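Putative uncharacterized protein (Pseudomonas putida, PDB 4J25) probably hydroxylates peptidyl proline residues as an iron- and 2-oxoglutarate-dependent prolyl-4-hydroxylase of double-stranded beta-helix (jellyroll) fold. Local coordinates at residues L39-L51 against H186-L199. Residues are numbered along the deposited sequence; the frame is centred on the assembly and turned at random.
Sequences LATHGWSQQAHFL and HDVEPVAGCLVVFL
With CG anti to the backbone N (chi1 177°) and the chain extended beyond it, Q46 carries its amide to the ring of H186, whose CG is likewise anti to its backbone N (chi1 -179°), and the two meet in a weak hydrogen bond, Q46 NE2 to H186 NE2 3.1 Å, at the edge of the imidazole. V188 CG2 lies 3.4 Å from Q46 NE2, and W44 CH2 packs obliquely 3.4 Å from H186 CD2. Cut back to an alanine, Q46 would lose its amide, which is likely to leave H186 NE2 without this donor and a gap beside V188 and C194 SG. The backbones illustrate how an antiparallel ladder sets the faces: S45 and Q47 form hydrogen-bonded pairs with V197 and L195, W44 and Q46 non-hydrogen-bonded pairs with F198 and V196. Beyond the ladder, F50 N donates to G193 O (2.8 Å), and L195 CD2 sits over the centre of the F50 ring, 3.4 Å from its centroid, a CH-pi contact. Through the ladder, strand 44-47 edges the major jellyroll sheet beside strand 195-199. On the S45 and Q47 face lie helices 32-42 and 103-123; across the other, Q46 bridges to strand 185-188 of the minor sheet, while F198 meets the manganese ligand H205 edge-to-face.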
ATOM      1  N   LEU A  39      13.408   1.314   2.747  1.00 19.94           N
ATOM      2  CA  LEU A  39      13.397   0.388   1.615  1.00 20.09           C
ATOM      3  C   LEU A  39      14.809  -0.074   1.263  1.00 20.58           C
ATOM      4  O   LEU A  39      15.023  -1.243   0.969  1.00 21.38           O
ATOM      5  CB  LEU A  39      12.759   1.013   0.380  1.00 19.75           C
ATOM      6  CG  LEU A  39      11.242   1.129   0.396  1.00 21.33           C
ATOM      7  CD1 LEU A  39      10.828   1.886  -0.833  1.00 21.17           C
ATOM      8  CD2 LEU A  39      10.602  -0.254   0.440  1.00 20.47           C
ATOM      9  N   ALA A  40      15.763   0.847   1.305  1.00 20.82           N
ATOM     10  CA  ALA A  40      17.156   0.539   0.957  1.00 22.92           C
ATOM     11  C   ALA A  40      17.811  -0.373   1.991  1.00 25.84           C
ATOM     12  O   ALA A  40      18.562  -1.284   1.647  1.00 25.45           O
ATOM     13  CB  ALA A  40      17.960   1.816   0.829  1.00 21.20           C
ATOM     14  N   THR A  41      17.520  -0.126   3.260  1.00 26.97           N
ATOM     15  CA  THR A  41      18.214  -0.814   4.341  1.00 27.33           C
ATOM     16  C   THR A  41      17.554  -2.146   4.728  1.00 25.36           C
ATOM     17  O   THR A  41      18.252  -3.119   5.052  1.00 25.55           O
ATOM     18  CB  THR A  41      18.306   0.090   5.562  1.00 30.08           C
ATOM     19  OG1 THR A  41      16.989   0.404   6.015  1.00 36.22           O
ATOM     20  CG2 THR A  41      19.006   1.391   5.215  1.00 28.69           C
ATOM     21  N   HIS A  42      16.224  -2.199   4.676  1.00 22.39           N
ATOM     22  CA  HIS A  42      15.465  -3.363   5.152  1.00 21.36           C
ATOM     23  C   HIS A  42      14.563  -3.994   4.106  1.00 18.61           C
ATOM     24  O   HIS A  42      14.035  -5.080   4.330  1.00 19.36           O
ATOM     25  CB  HIS A  42      14.566  -2.999   6.343  1.00 23.73           C
ATOM     26  CG  HIS A  42      15.291  -2.414   7.513  1.00 27.12           C
ATOM     27  ND1 HIS A  42      15.050  -1.134   7.967  1.00 30.43           N
ATOM     28  CD2 HIS A  42      16.218  -2.939   8.344  1.00 27.58           C
ATOM     29  CE1 HIS A  42      15.822  -0.885   9.008  1.00 31.57           C
ATOM     30  NE2 HIS A  42      16.541  -1.964   9.256  1.00 30.55           N
ATOM     31  N   GLY A  43      14.343  -3.324   2.980  1.00 17.98           N
ATOM     32  CA  GLY A  43      13.435  -3.854   1.975  1.00 15.79           C
ATOM     33  C   GLY A  43      11.968  -3.523   2.222  1.00 14.33           C
ATOM     34  O   GLY A  43      11.102  -3.911   1.442  1.00 13.90           O
ATOM     35  N   TRP A  44      11.679  -2.833   3.322  1.00 15.39           N
ATOM     36  CA  TRP A  44      10.294  -2.491   3.654  1.00 15.98           C
ATOM     37  C   TRP A  44      10.226  -1.304   4.592  1.00 17.21           C
ATOM     38  O   TRP A  44      11.212  -0.955   5.230  1.00 17.90           O
ATOM     39  CB  TRP A  44       9.566  -3.689   4.278  1.00 14.78           C
ATOM     40  CG  TRP A  44      10.057  -4.065   5.638  1.00 17.11           C
ATOM     41  CD1 TRP A  44      11.215  -4.745   5.943  1.00 17.67           C
ATOM     42  CD2 TRP A  44       9.418  -3.786   6.892  1.00 17.38           C
ATOM     43  NE1 TRP A  44      11.325  -4.900   7.299  1.00 17.10           N
ATOM     44  CE2 TRP A  44      10.237  -4.330   7.906  1.00 17.71           C
ATOM     45  CE3 TRP A  44       8.235  -3.134   7.254  1.00 17.93           C
ATOM     46  CZ2 TRP A  44       9.913  -4.241   9.259  1.00 18.81           C
ATOM     47  CZ3 TRP A  44       7.899  -3.057   8.609  1.00 18.38           C
ATOM     48  CH2 TRP A  44       8.737  -3.603   9.592  1.00 20.56           C
ATOM     49  N   SER A  45       9.046  -0.689   4.680  1.00 15.31           N
ATOM     50  CA  SER A  45       8.858   0.459   5.539  1.00 16.12           C
ATOM     51  C   SER A  45       7.400   0.492   5.992  1.00 15.96           C
ATOM     52  O   SER A  45       6.502   0.055   5.271  1.00 15.49           O
ATOM     53  CB  SER A  45       9.204   1.741   4.795  1.00 16.20           C
ATOM     54  OG  SER A  45       9.245   2.854   5.666  1.00 17.15           O
ATOM     55  N   GLN A  46       7.190   0.970   7.204  1.00 17.97           N
ATOM     56  CA  GLN A  46       5.846   1.165   7.740  1.00 18.65           C
ATOM     57  C   GLN A  46       5.733   2.556   8.354  1.00 20.56           C
ATOM     58  O   GLN A  46       6.601   2.974   9.116  1.00 22.90           O
ATOM     59  CB  GLN A  46       5.535   0.088   8.767  1.00 18.94           C
ATOM     60  CG  GLN A  46       4.150   0.242   9.448  1.00 22.64           C
ATOM     61  CD  GLN A  46       3.866  -0.845  10.474  1.00 24.40           C
ATOM     62  OE1 GLN A  46       3.009  -0.689  11.331  1.00 25.67           O
ATOM     63  NE2 GLN A  46       4.567  -1.959  10.378  1.00 25.13           N
ATOM     64  N   GLN A  47       4.663   3.278   8.015  1.00 20.26           N
ATOM     65  CA  GLN A  47       4.477   4.646   8.475  1.00 20.56           C
ATOM     66  C   GLN A  47       3.089   4.807   9.046  1.00 20.53           C
ATOM     67  O   GLN A  47       2.109   4.604   8.337  1.00 20.41           O
ATOM     68  CB  GLN A  47       4.618   5.630   7.319  1.00 22.60           C
ATOM     69  CG  GLN A  47       5.941   5.537   6.610  1.00 23.88           C
ATOM     70  CD  GLN A  47       7.070   5.972   7.496  1.00 25.89           C
ATOM     71  OE1 GLN A  47       6.918   6.889   8.302  1.00 28.47           O
ATOM     72  NE2 GLN A  47       8.203   5.303   7.378  1.00 25.33           N
ATOM     73  N   ALA A  48       2.995   5.182  10.316  1.00 21.27           N
ATOM     74  CA  ALA A  48       1.696   5.447  10.920  1.00 22.06           C
ATOM     75  C   ALA A  48       1.265   6.855  10.527  1.00 23.27           C
ATOM     76  O   ALA A  48       2.105   7.719  10.279  1.00 21.92           O
ATOM     77  CB  ALA A  48       1.772   5.312  12.447  1.00 22.86           C
ATOM     78  N   HIS A  49      -0.044   7.085  10.479  1.00 25.34           N
ATOM     79  CA  HIS A  49      -0.574   8.407  10.167  1.00 24.07           C
ATOM     80  C   HIS A  49       0.068   9.009   8.915  1.00 23.67           C
ATOM     81  O   HIS A  49       0.506  10.162   8.914  1.00 23.51           O
ATOM     82  CB  HIS A  49      -0.375   9.317  11.373  1.00 26.52           C
ATOM     83  CG  HIS A  49      -0.940   8.748  12.636  1.00 30.21           C
ATOM     84  ND1 HIS A  49      -2.252   8.335  12.741  1.00 31.93           N
ATOM     85  CD2 HIS A  49      -0.370   8.498  13.838  1.00 32.67           C
ATOM     86  CE1 HIS A  49      -2.472   7.877  13.961  1.00 33.32           C
ATOM     87  NE2 HIS A  49      -1.346   7.964  14.646  1.00 33.97           N
ATOM     88  N   PHE A  50       0.103   8.221   7.844  1.00 22.58           N
ATOM     89  CA  PHE A  50       0.698   8.663   6.589  1.00 21.92           C
ATOM     90  C   PHE A  50      -0.074   9.844   5.986  1.00 22.51           C
ATOM     91  O   PHE A  50       0.497  10.698   5.309  1.00 22.71           O
ATOM     92  CB  PHE A  50       0.784   7.502   5.589  1.00 21.10           C
ATOM     93  CG  PHE A  50       1.512   7.864   4.335  1.00 19.98           C
ATOM     94  CD1 PHE A  50       2.870   8.097   4.363  1.00 19.26           C
ATOM     95  CD2 PHE A  50       0.822   8.021   3.136  1.00 20.82           C
ATOM     96  CE1 PHE A  50       3.554   8.469   3.202  1.00 21.03           C
ATOM     97  CE2 PHE A  50       1.488   8.386   1.983  1.00 21.14           C
ATOM     98  CZ  PHE A  50       2.868   8.608   2.018  1.00 20.50           C
ATOM     99  N   LEU A  51      -1.369   9.900   6.262  1.00 20.64           N
ATOM    100  CA  LEU A  51      -2.204  10.959   5.731  1.00 22.26           C
ATOM    101  C   LEU A  51      -3.117  11.472   6.832  1.00 24.51           C
ATOM    102  O   LEU A  51      -3.414  10.749   7.781  1.00 26.80           O
ATOM    103  CB  LEU A  51      -3.018  10.440   4.542  1.00 21.07           C
ATOM    104  CG  LEU A  51      -2.197  10.021   3.315  1.00 22.13           C
ATOM    105  CD1 LEU A  51      -3.090   9.345   2.293  1.00 22.05           C
ATOM    106  CD2 LEU A  51      -1.455  11.190   2.673  1.00 22.07           C
ATOM    107  N   HIS A 186       6.814 -10.236  10.792  1.00 20.98           N
ATOM    108  CA  HIS A 186       6.253  -8.997  11.345  1.00 20.54           C
ATOM    109  C   HIS A 186       4.792  -8.833  10.934  1.00 20.62           C
ATOM    110  O   HIS A 186       4.494  -8.815   9.739  1.00 19.96           O
ATOM    111  CB  HIS A 186       7.048  -7.786  10.842  1.00 21.34           C
ATOM    112  CG  HIS A 186       6.559  -6.470  11.371  1.00 21.23           C
ATOM    113  ND1 HIS A 186       6.512  -6.187  12.717  1.00 23.40           N
ATOM    114  CD2 HIS A 186       6.094  -5.363  10.740  1.00 22.36           C
ATOM    115  CE1 HIS A 186       6.045  -4.968  12.900  1.00 23.25           C
ATOM    116  NE2 HIS A 186       5.784  -4.444  11.714  1.00 24.68           N
ATOM    117  N   ASP A 187       3.894  -8.722  11.920  1.00 20.06           N
ATOM    118  CA  ASP A 187       2.490  -8.444  11.672  1.00 21.25           C
ATOM    119  C   ASP A 187       2.234  -6.935  11.602  1.00 22.12           C
ATOM    120  O   ASP A 187       2.739  -6.173  12.419  1.00 22.32           O
ATOM    121  CB  ASP A 187       1.620  -9.047  12.779  1.00 23.82           C
ATOM    122  CG  ASP A 187       1.546 -10.557  12.698  1.00 25.61           C
ATOM    123  OD1 ASP A 187       2.206 -11.119  11.806  1.00 25.21           O
ATOM    124  OD2 ASP A 187       0.839 -11.186  13.515  1.00 26.25           O
ATOM    125  N   VAL A 188       1.431  -6.516  10.630  1.00 21.82           N
ATOM    126  CA  VAL A 188       0.894  -5.167  10.616  1.00 22.16           C
ATOM    127  C   VAL A 188      -0.621  -5.190  10.824  1.00 21.56           C
ATOM    128  O   VAL A 188      -1.344  -5.834  10.066  1.00 21.24           O
ATOM    129  CB  VAL A 188       1.197  -4.473   9.271  1.00 20.83           C
ATOM    130  CG1 VAL A 188       0.642  -3.037   9.275  1.00 20.56           C
ATOM    131  CG2 VAL A 188       2.671  -4.447   9.028  1.00 21.26           C
ATOM    132  N   GLU A 189      -1.111  -4.496  11.845  1.00 21.66           N
ATOM    133  CA  GLU A 189      -2.551  -4.326  12.011  1.00 22.22           C
ATOM    134  C   GLU A 189      -3.025  -3.281  11.012  1.00 17.88           C
ATOM    135  O   GLU A 189      -2.401  -2.242  10.868  1.00 17.42           O
ATOM    136  CB  GLU A 189      -2.939  -3.896  13.436  1.00 25.49           C
ATOM    137  CG  GLU A 189      -2.687  -4.963  14.485  1.00 30.12           C
ATOM    138  CD  GLU A 189      -3.338  -4.660  15.827  1.00 35.86           C
ATOM    139  OE1 GLU A 189      -4.310  -3.868  15.869  1.00 38.37           O
ATOM    140  OE2 GLU A 189      -2.870  -5.227  16.845  1.00 37.84           O
ATOM    141  N   PRO A 190      -4.128  -3.565  10.320  1.00 17.74           N
ATOM    142  CA  PRO A 190      -4.653  -2.692   9.258  1.00 18.30           C
ATOM    143  C   PRO A 190      -5.382  -1.470   9.823  1.00 17.80           C
ATOM    144  O   PRO A 190      -6.560  -1.245   9.553  1.00 17.98           O
ATOM    145  CB  PRO A 190      -5.608  -3.617   8.521  1.00 18.58           C
ATOM    146  CG  PRO A 190      -6.161  -4.491   9.637  1.00 20.84           C
ATOM    147  CD  PRO A 190      -4.995  -4.734  10.554  1.00 18.16           C
ATOM    148  N   VAL A 191      -4.639  -0.676  10.586  1.00 19.31           N
ATOM    149  CA  VAL A 191      -5.133   0.495  11.302  1.00 23.51           C
ATOM    150  C   VAL A 191      -5.196   1.729  10.397  1.00 23.69           C
ATOM    151  O   VAL A 191      -4.301   1.971   9.591  1.00 22.46           O
ATOM    152  CB  VAL A 191      -4.196   0.773  12.486  1.00 26.38           C
ATOM    153  CG1 VAL A 191      -4.430   2.152  13.085  1.00 29.70           C
ATOM    154  CG2 VAL A 191      -4.375  -0.310  13.534  1.00 27.62           C
ATOM    155  N   ALA A 192      -6.253   2.517  10.530  1.00 24.16           N
ATOM    156  CA  ALA A 192      -6.449   3.656   9.639  1.00 22.85           C
ATOM    157  C   ALA A 192      -5.207   4.527   9.588  1.00 20.46           C
ATOM    158  O   ALA A 192      -4.657   4.890  10.621  1.00 21.96           O
ATOM    159  CB  ALA A 192      -7.655   4.489  10.095  1.00 25.12           C
ATOM    160  N   GLY A 193      -4.781   4.883   8.383  1.00 18.14           N
ATOM    161  CA  GLY A 193      -3.672   5.803   8.206  1.00 17.97           C
ATOM    162  C   GLY A 193      -2.327   5.120   8.057  1.00 18.22           C
ATOM    163  O   GLY A 193      -1.317   5.770   7.762  1.00 17.02           O
ATOM    164  N   CYS A 194      -2.295   3.810   8.281  1.00 18.75           N
ATOM    165  CA  CYS A 194      -1.037   3.078   8.249  1.00 17.68           C
ATOM    166  C   CYS A 194      -0.658   2.708   6.823  1.00 15.71           C
ATOM    167  O   CYS A 194      -1.419   2.022   6.124  1.00 15.37           O
ATOM    168  CB  CYS A 194      -1.114   1.803   9.090  1.00 18.09           C
ATOM    169  SG  CYS A 194       0.465   0.913   9.119  1.00 22.83           S
ATOM    170  N   LEU A 195       0.526   3.149   6.408  1.00 16.20           N
ATOM    171  CA  LEU A 195       1.065   2.788   5.098  1.00 14.82           C
ATOM    172  C   LEU A 195       2.204   1.771   5.246  1.00 14.62           C
ATOM    173  O   LEU A 195       3.099   1.945   6.071  1.00 15.09           O
ATOM    174  CB  LEU A 195       1.570   4.036   4.362  1.00 15.47           C
ATOM    175  CG  LEU A 195       2.138   3.801   2.945  1.00 15.36           C
ATOM    176  CD1 LEU A 195       1.026   3.585   1.959  1.00 14.90           C
ATOM    177  CD2 LEU A 195       3.017   4.969   2.495  1.00 16.37           C
ATOM    178  N   VAL A 196       2.147   0.698   4.464  1.00 14.29           N
ATOM    179  CA  VAL A 196       3.223  -0.286   4.419  1.00 14.97           C
ATOM    180  C   VAL A 196       3.751  -0.312   2.994  1.00 14.09           C
ATOM    181  O   VAL A 196       2.980  -0.424   2.059  1.00 13.44           O
ATOM    182  CB  VAL A 196       2.733  -1.690   4.794  1.00 14.17           C
ATOM    183  CG1 VAL A 196       3.900  -2.724   4.714  1.00 20.16           C
ATOM    184  CG2 VAL A 196       2.162  -1.681   6.173  1.00 17.73           C
ATOM    185  N   VAL A 197       5.066  -0.192   2.843  1.00 15.43           N
ATOM    186  CA  VAL A 197       5.714  -0.236   1.532  1.00 13.51           C
ATOM    187  C   VAL A 197       6.780  -1.327   1.567  1.00 13.59           C
ATOM    188  O   VAL A 197       7.519  -1.455   2.543  1.00 13.90           O
ATOM    189  CB  VAL A 197       6.383   1.115   1.209  1.00 14.53           C
ATOM    190  CG1 VAL A 197       6.882   1.164  -0.213  1.00 16.33           C
ATOM    191  CG2 VAL A 197       5.397   2.274   1.431  1.00 14.58           C
ATOM    192  N   PHE A 198       6.869  -2.129   0.516  1.00 13.43           N
ATOM    193  CA  PHE A 198       7.939  -3.132   0.452  1.00 13.62           C
ATOM    194  C   PHE A 198       8.365  -3.484  -0.975  1.00 13.83           C
ATOM    195  O   PHE A 198       7.658  -3.199  -1.970  1.00 13.40           O
ATOM    196  CB  PHE A 198       7.564  -4.403   1.228  1.00 13.70           C
ATOM    197  CG  PHE A 198       6.271  -5.051   0.789  1.00 14.66           C
ATOM    198  CD1 PHE A 198       5.073  -4.714   1.405  1.00 13.91           C
ATOM    199  CD2 PHE A 198       6.259  -6.005  -0.220  1.00 13.46           C
ATOM    200  CE1 PHE A 198       3.891  -5.296   1.023  1.00 15.13           C
ATOM    201  CE2 PHE A 198       5.083  -6.591  -0.607  1.00 13.36           C
ATOM    202  CZ  PHE A 198       3.889  -6.235   0.010  1.00 15.45           C
ATOM    203  N   LEU A 199       9.546  -4.084  -1.075  1.00 14.05           N
ATOM    204  CA  LEU A 199      10.030  -4.574  -2.346  1.00 15.41           C
ATOM    205  C   LEU A 199       9.234  -5.808  -2.790  1.00 15.66           C
ATOM    206  O   LEU A 199       9.243  -6.838  -2.120  1.00 16.11           O
ATOM    207  CB  LEU A 199      11.535  -4.874  -2.253  1.00 16.12           C
ATOM    208  CG  LEU A 199      12.386  -3.638  -1.952  1.00 16.58           C
ATOM    209  CD1 LEU A 199      13.869  -3.997  -1.765  1.00 16.39           C
ATOM    210  CD2 LEU A 199      12.240  -2.571  -3.030  1.00 15.85           C
TER
HETATM  211  O   HOH W   1      -1.807   4.925  11.439  1.00 24.22           O